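Local coordinates for M32 carboxypeptidase (Pyrococcus furiosus, PDB 1KA2), which removes amino acids one at a time from the C-terminus of peptides as a metal-dependent, homodimeric carboxypeptidase of broad specificity from a hyperthermophilic archaeon, at residues H200-E205 / S331-E336; R254-G257 / R261-I264. One frame throughout, in Å; residues are numbered along the deposited sequence.

Contact 1: residues H200-E205 / S331-E336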
loop_
_atom_site.group_PDB
_atom_site.type_symbol
_atom_site.label_atom_id
_atom_site.label_comp_id
_atom_site.label_asym_id
_atom_site.label_seq_id
_atom_site.Cartn_x
_atom_site.Cartn_y
_atom_site.Cartn_z
ATOM N N HIS A 200 -23.292 -18.113 26.563
ATOM C CA HIS A 200 -24.556 -17.878 25.884
ATOM C C HIS A 200 -24.610 -18.727 24.615
ATOM O O HIS A 200 -23.590 -18.928 23.953
ATOM C CB HIS A 200 -24.689 -16.398 25.519
ATOM C CG HIS A 200 -26.086 -15.984 25.184
ATOM N ND1 HIS A 200 -26.996 -15.592 26.141
ATOM C CD2 HIS A 200 -26.750 -15.967 24.004
ATOM C CE1 HIS A 200 -28.162 -15.355 25.567
ATOM N NE2 HIS A 200 -28.039 -15.577 24.271
ATOM N N PRO A 201 -25.802 -19.240 24.258
ATOM C CA PRO A 201 -25.908 -20.065 23.049
ATOM C C PRO A 201 -25.539 -19.329 21.756
ATOM O O PRO A 201 -25.119 -19.952 20.779
ATOM C CB PRO A 201 -27.368 -20.543 23.081
ATOM C CG PRO A 201 -28.079 -19.452 23.831
ATOM C CD PRO A 201 -27.103 -19.139 24.945
ATOM N N LEU A 202 -25.683 -18.006 21.760
ATOM C CA LEU A 202 -25.354 -17.193 20.595
ATOM C C LEU A 202 -23.870 -17.310 20.209
ATOM O O LEU A 202 -23.483 -16.975 19.088
ATOM C CB LEU A 202 -25.729 -15.731 20.853
ATOM C CG LEU A 202 -27.213 -15.399 20.653
ATOM C CD1 LEU A 202 -27.511 -13.964 21.090
ATOM C CD2 LEU A 202 -27.570 -15.604 19.179
ATOM N N GLU A 203 -23.052 -17.799 21.137
ATOM C CA GLU A 203 -21.628 -17.985 20.881
ATOM C C GLU A 203 -21.406 -19.092 19.859
ATOM O O GLU A 203 -20.385 -19.110 19.167
ATOM C CB GLU A 203 -20.881 -18.378 22.155
ATOM C CG GLU A 203 -20.952 -17.385 23.283
ATOM C CD GLU A 203 -19.932 -17.687 24.362
ATOM O OE1 GLU A 203 -19.971 -17.019 25.415
ATOM O OE2 GLU A 203 -19.084 -18.586 24.153
ATOM N N LYS A 204 -22.355 -20.017 19.769
ATOM C CA LYS A 204 -22.225 -21.142 18.847
ATOM C C LYS A 204 -22.874 -20.911 17.493
ATOM O O LYS A 204 -22.579 -21.609 16.523
ATOM C CB LYS A 204 -22.792 -22.407 19.493
ATOM C CG LYS A 204 -21.996 -22.864 20.719
ATOM C CD LYS A 204 -22.608 -24.087 21.399
ATOM C CE LYS A 204 -21.765 -24.502 22.604
ATOM N NZ LYS A 204 -22.375 -25.619 23.370
ATOM N N GLU A 205 -23.746 -19.920 17.415
ATOM C CA GLU A 205 -24.410 -19.636 16.159
ATOM C C GLU A 205 -23.403 -19.260 15.067
ATOM O O GLU A 205 -22.620 -18.322 15.220
ATOM C CB GLU A 205 -25.436 -18.518 16.356
ATOM C CG GLU A 205 -26.555 -18.843 17.365
ATOM C CD GLU A 205 -27.409 -20.051 16.973
ATOM O OE1 GLU A 205 -27.267 -20.558 15.843
ATOM O OE2 GLU A 205 -28.239 -20.495 17.802
ATOM N N SER A 331 -33.882 -15.212 14.662
ATOM C CA SER A 331 -35.328 -15.317 14.867
ATOM C C SER A 331 -35.682 -16.163 16.093
ATOM O O SER A 331 -36.836 -16.517 16.312
ATOM C CB SER A 331 -36.027 -15.863 13.603
ATOM O OG SER A 331 -35.330 -16.947 13.005
ATOM N N ASN A 332 -34.674 -16.476 16.898
ATOM C CA ASN A 332 -34.872 -17.276 18.093
ATOM C C ASN A 332 -34.397 -16.529 19.332
ATOM O O ASN A 332 -34.456 -17.065 20.438
ATOM C CB ASN A 332 -34.103 -18.597 17.974
ATOM C CG ASN A 332 -34.661 -19.499 16.904
ATOM O OD1 ASN A 332 -35.801 -19.952 17.000
ATOM N ND2 ASN A 332 -33.864 -19.769 15.874
ATOM N N TYR A 333 -33.900 -15.308 19.147
ATOM C CA TYR A 333 -33.426 -14.527 20.282
ATOM C C TYR A 333 -34.039 -13.136 20.378
ATOM O O TYR A 333 -34.473 -12.554 19.380
ATOM C CB TYR A 333 -31.897 -14.410 20.265
ATOM C CG TYR A 333 -31.177 -15.731 20.172
ATOM C CD1 TYR A 333 -30.950 -16.334 18.934
ATOM C CD2 TYR A 333 -30.743 -16.394 21.323
ATOM C CE1 TYR A 333 -30.304 -17.569 18.840
ATOM C CE2 TYR A 333 -30.096 -17.631 21.239
ATOM C CZ TYR A 333 -29.879 -18.208 19.997
ATOM O OH TYR A 333 -29.224 -19.410 19.913
ATOM N N THR A 334 -34.061 -12.607 21.597
ATOM C CA THR A 334 -34.615 -11.280 21.852
ATOM C C THR A 334 -33.472 -10.304 22.114
ATOM O O THR A 334 -32.321 -10.716 22.274
ATOM C CB THR A 334 -35.496 -11.288 23.100
ATOM O OG1 THR A 334 -34.659 -11.243 24.263
ATOM C CG2 THR A 334 -36.331 -12.558 23.138
ATOM N N PRO A 335 -33.770 -8.996 22.153
ATOM C CA PRO A 335 -32.726 -7.999 22.408
ATOM C C PRO A 335 -32.037 -8.156 23.770
ATOM O O PRO A 335 -30.889 -7.726 23.939
ATOM C CB PRO A 335 -33.465 -6.661 22.260
ATOM C CG PRO A 335 -34.902 -7.020 22.458
ATOM C CD PRO A 335 -35.028 -8.340 21.768
ATOM N N GLU A 336 -32.731 -8.760 24.736
ATOM C CA GLU A 336 -32.139 -8.984 26.060
ATOM C C GLU A 336 -31.131 -10.117 25.910
ATOM O O GLU A 336 -30.086 -10.128 26.554
ATOM C CB GLU A 336 -33.203 -9.380 27.094
ATOM C CG GLU A 336 -33.554 -8.287 28.108
ATOM C CD GLU A 336 -32.398 -7.918 29.039
ATOM O OE1 GLU A 336 -31.884 -8.809 29.750
ATOM O OE2 GLU A 336 -32.011 -6.728 29.068
#

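Contact 2: residues R254-G257 / R261-I264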
loop_
_atom_site.group_PDB
_atom_site.type_symbol
_atom_site.label_atom_id
_atom_site.label_comp_id
_atom_site.label_asym_id
_atom_site.label_seq_id
_atom_site.Cartn_x
_atom_site.Cartn_y
_atom_site.Cartn_z
ATOM N N ARG A 254 -12.135 -9.049 11.482
ATOM C CA ARG A 254 -12.022 -10.386 10.949
ATOM C C ARG A 254 -13.353 -11.042 11.190
ATOM O O ARG A 254 -14.101 -10.630 12.076
ATOM C CB ARG A 254 -10.908 -11.185 11.625
ATOM C CG ARG A 254 -11.141 -11.500 13.072
ATOM C CD ARG A 254 -10.078 -12.456 13.556
ATOM N NE ARG A 254 -10.027 -12.493 15.011
ATOM C CZ ARG A 254 -8.906 -12.402 15.718
ATOM N NH1 ARG A 254 -7.738 -12.267 15.101
ATOM N NH2 ARG A 254 -8.954 -12.448 17.046
ATOM N N TYR A 255 -13.649 -12.047 10.383
ATOM C CA TYR A 255 -14.888 -12.774 10.497
ATOM C C TYR A 255 -14.581 -14.231 10.819
ATOM O O TYR A 255 -14.306 -15.016 9.925
ATOM C CB TYR A 255 -15.667 -12.652 9.186
ATOM C CG TYR A 255 -16.028 -11.216 8.837
ATOM C CD1 TYR A 255 -15.270 -10.481 7.925
ATOM C CD2 TYR A 255 -17.112 -10.584 9.441
ATOM C CE1 TYR A 255 -15.590 -9.151 7.621
ATOM C CE2 TYR A 255 -17.437 -9.257 9.146
ATOM C CZ TYR A 255 -16.673 -8.548 8.235
ATOM O OH TYR A 255 -17.003 -7.241 7.941
ATOM N N GLU A 256 -14.598 -14.568 12.110
ATOM C CA GLU A 256 -14.327 -15.927 12.580
ATOM C C GLU A 256 -15.296 -16.935 11.979
ATOM O O GLU A 256 -14.958 -18.104 11.817
ATOM C CB GLU A 256 -14.448 -16.023 14.109
ATOM C CG GLU A 256 -13.370 -15.320 14.919
ATOM C CD GLU A 256 -13.637 -13.849 15.079
ATOM O OE1 GLU A 256 -14.704 -13.391 14.619
ATOM O OE2 GLU A 256 -12.787 -13.151 15.665
ATOM N N GLY A 257 -16.508 -16.485 11.681
ATOM C CA GLY A 257 -17.506 -17.373 11.118
ATOM C C GLY A 257 -18.530 -17.796 12.157
ATOM O O GLY A 257 -19.540 -18.418 11.826
ATOM N N ARG A 261 -20.435 -11.598 18.047
ATOM C CA ARG A 261 -20.108 -10.484 18.931
ATOM C C ARG A 261 -18.685 -10.002 18.642
ATOM O O ARG A 261 -18.392 -8.807 18.696
ATOM C CB ARG A 261 -20.201 -10.936 20.396
ATOM C CG ARG A 261 -19.124 -11.957 20.776
ATOM C CD ARG A 261 -19.411 -12.690 22.076
ATOM N NE ARG A 261 -19.725 -11.777 23.168
ATOM C CZ ARG A 261 -19.056 -11.726 24.316
ATOM N NH1 ARG A 261 -18.023 -12.543 24.522
ATOM N NH2 ARG A 261 -19.427 -10.861 25.259
ATOM N N ARG A 262 -17.805 -10.947 18.341
ATOM C CA ARG A 262 -16.403 -10.646 18.083
ATOM C C ARG A 262 -16.138 -9.616 16.990
ATOM O O ARG A 262 -15.492 -8.599 17.225
ATOM C CB ARG A 262 -15.644 -11.924 17.727
ATOM C CG ARG A 262 -15.547 -12.952 18.823
ATOM C CD ARG A 262 -15.028 -14.253 18.223
ATOM N NE ARG A 262 -15.005 -15.349 19.186
ATOM C CZ ARG A 262 -14.098 -15.481 20.144
ATOM N NH1 ARG A 262 -13.132 -14.576 20.262
ATOM N NH2 ARG A 262 -14.160 -16.514 20.977
ATOM N N THR A 263 -16.623 -9.893 15.789
ATOM C CA THR A 263 -16.386 -8.989 14.687
ATOM C C THR A 263 -17.041 -7.639 14.922
ATOM O O THR A 263 -16.487 -6.606 14.555
ATOM C CB THR A 263 -16.870 -9.597 13.345
ATOM O OG1 THR A 263 -16.450 -8.748 12.272
ATOM C CG2 THR A 263 -18.395 -9.744 13.317
ATOM N N ILE A 264 -18.205 -7.639 15.559
ATOM C CA ILE A 264 -18.905 -6.384 15.828
ATOM C C ILE A 264 -18.146 -5.476 16.793
ATOM O O ILE A 264 -17.797 -4.350 16.443
ATOM C CB ILE A 264 -20.325 -6.619 16.418
ATOM C CG1 ILE A 264 -21.266 -7.168 15.339
ATOM C CG2 ILE A 264 -20.869 -5.308 17.012
ATOM C CD1 ILE A 264 -22.711 -7.333 15.801
#

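Contact 1: residues H200-E205 / S331-E336
Tyr333 reaches from one loop to another, with Leu202 over its ring face and Pro201 and Glu205 at its edge. Its CB points at the 200-205 loop. With CG anti to the carbonyl carbon (chi1 -53°), the ring reaches over Leu202. Tyr333 CD2 lies at the edge of the His200 imidazole, 4.1 Å from His200 NE2, a loose contact. The Leu202 CD2 methyl sits 3.4 Å from the centroid of the Tyr333 ring and only 12° off the ring normal, a CH-pi contact over the face. The ring atom nearest to this Leu202 CD2 is Tyr333 CE1, also at 3.4 Å, and CG and CD1 lie close to it as well. Leu202 CG lies over the CD2-CE2 side, 3.7 Å from Tyr333 CE2. Farther out, Pro201 CG comes to the ring edge, 3.8 Å from Tyr333 CE2. Tyr333 CZ lies 3.6 Å from Glu205 OE2. At the tip, the phenol OH of Tyr333 donates a hydrogen bond to Glu205 OE2 at 2.6 Å. That oxygen lies near the ring plane and accepts on its anti lone pair. The carboxylate is turned 72° from the ring. Glu205 bends at chi2 to bring its acid group back to the hydroxyl. The bond at the hydroxyl should limit the swing of the ring, and Leu202 on its face should hinder its turning. Residues 201-203 form a short 3-10 turn, with Lys204 N bonded to Pro201 O at 2.9 Å. Just after Tyr333, Thr334 is the N-cap of helix 335-342, though its bond to Glu336 N is weak. Tyr341 of that helix also touches Leu202. This surface contact, away from the metal site, joins the loop between helices 169-192 and 209-223 to the start of helix 335-342.

Contact 2: residues R254-G257 / R261-I264
Thr263 donates its hydroxyl to the carbonyl of Arg254, with Thr263 OG1 to Arg254 O at 3.0 Å. The donor stands 43° out of the carbonyl plane. OG1 stands anti to the backbone N (chi1 -172°), which brings it to the carbonyl. The same oxygen lies 3.3 Å from Tyr255 CE2, oblique to the ring. Beside this, Glu256 packs its carboxylate on the aliphatic part of Arg262. Glu256 CD lies 3.5 Å from Arg262 CD. The two side chains cross at about a right angle. Their charged ends do not pair here. Glu256 OE2 instead takes Arg254 NE at 2.9 Å, a salt bridge within the loop. NE comes from above the carboxylate plane (42° out of it), while OE2 lies near the guanidinium plane. Arg262 turns to Asp259 and Glu353. An alanine in place of Glu256 would probably leave Arg254 NE without its carboxylate mate and uncover the methylenes of Arg262. Farther out, Asn216 and Thr253 also bond Thr263 OG1, and Ala237 O holds Arg254 NH1. Arg254 also touches His238 and Pro239 of the predicted HPF motif. This loop joins strand 248-253 to helix 261-278, which carries the HEXXH motif. Helix 209-223 packs alongside, its Met212 against both Tyr255 and Thr263.

The two contacts lie about 15 Å apart between centres, on the same side of the chain's centre, and their nearest atoms are about 5 Å apart without touching. Contact 2 is nested in sequence within the long loop that contact 1 closes: 200-205 comes first, then 254-257 and 261-264, then 331-336. Contact 1 joins distant parts of the chain, whereas contact 2 is local, within one strand-to-helix connection. Two helices relate them. Helix 209-223 follows the 200-205 loop and packs on contact 2. Tyr341 of helix 335-342 touches Leu202 and takes a hydrogen bond from Arg261 N. Contact 2 lies at the start of the metal-binding helix 261-278, contact 1 farther out on the surface.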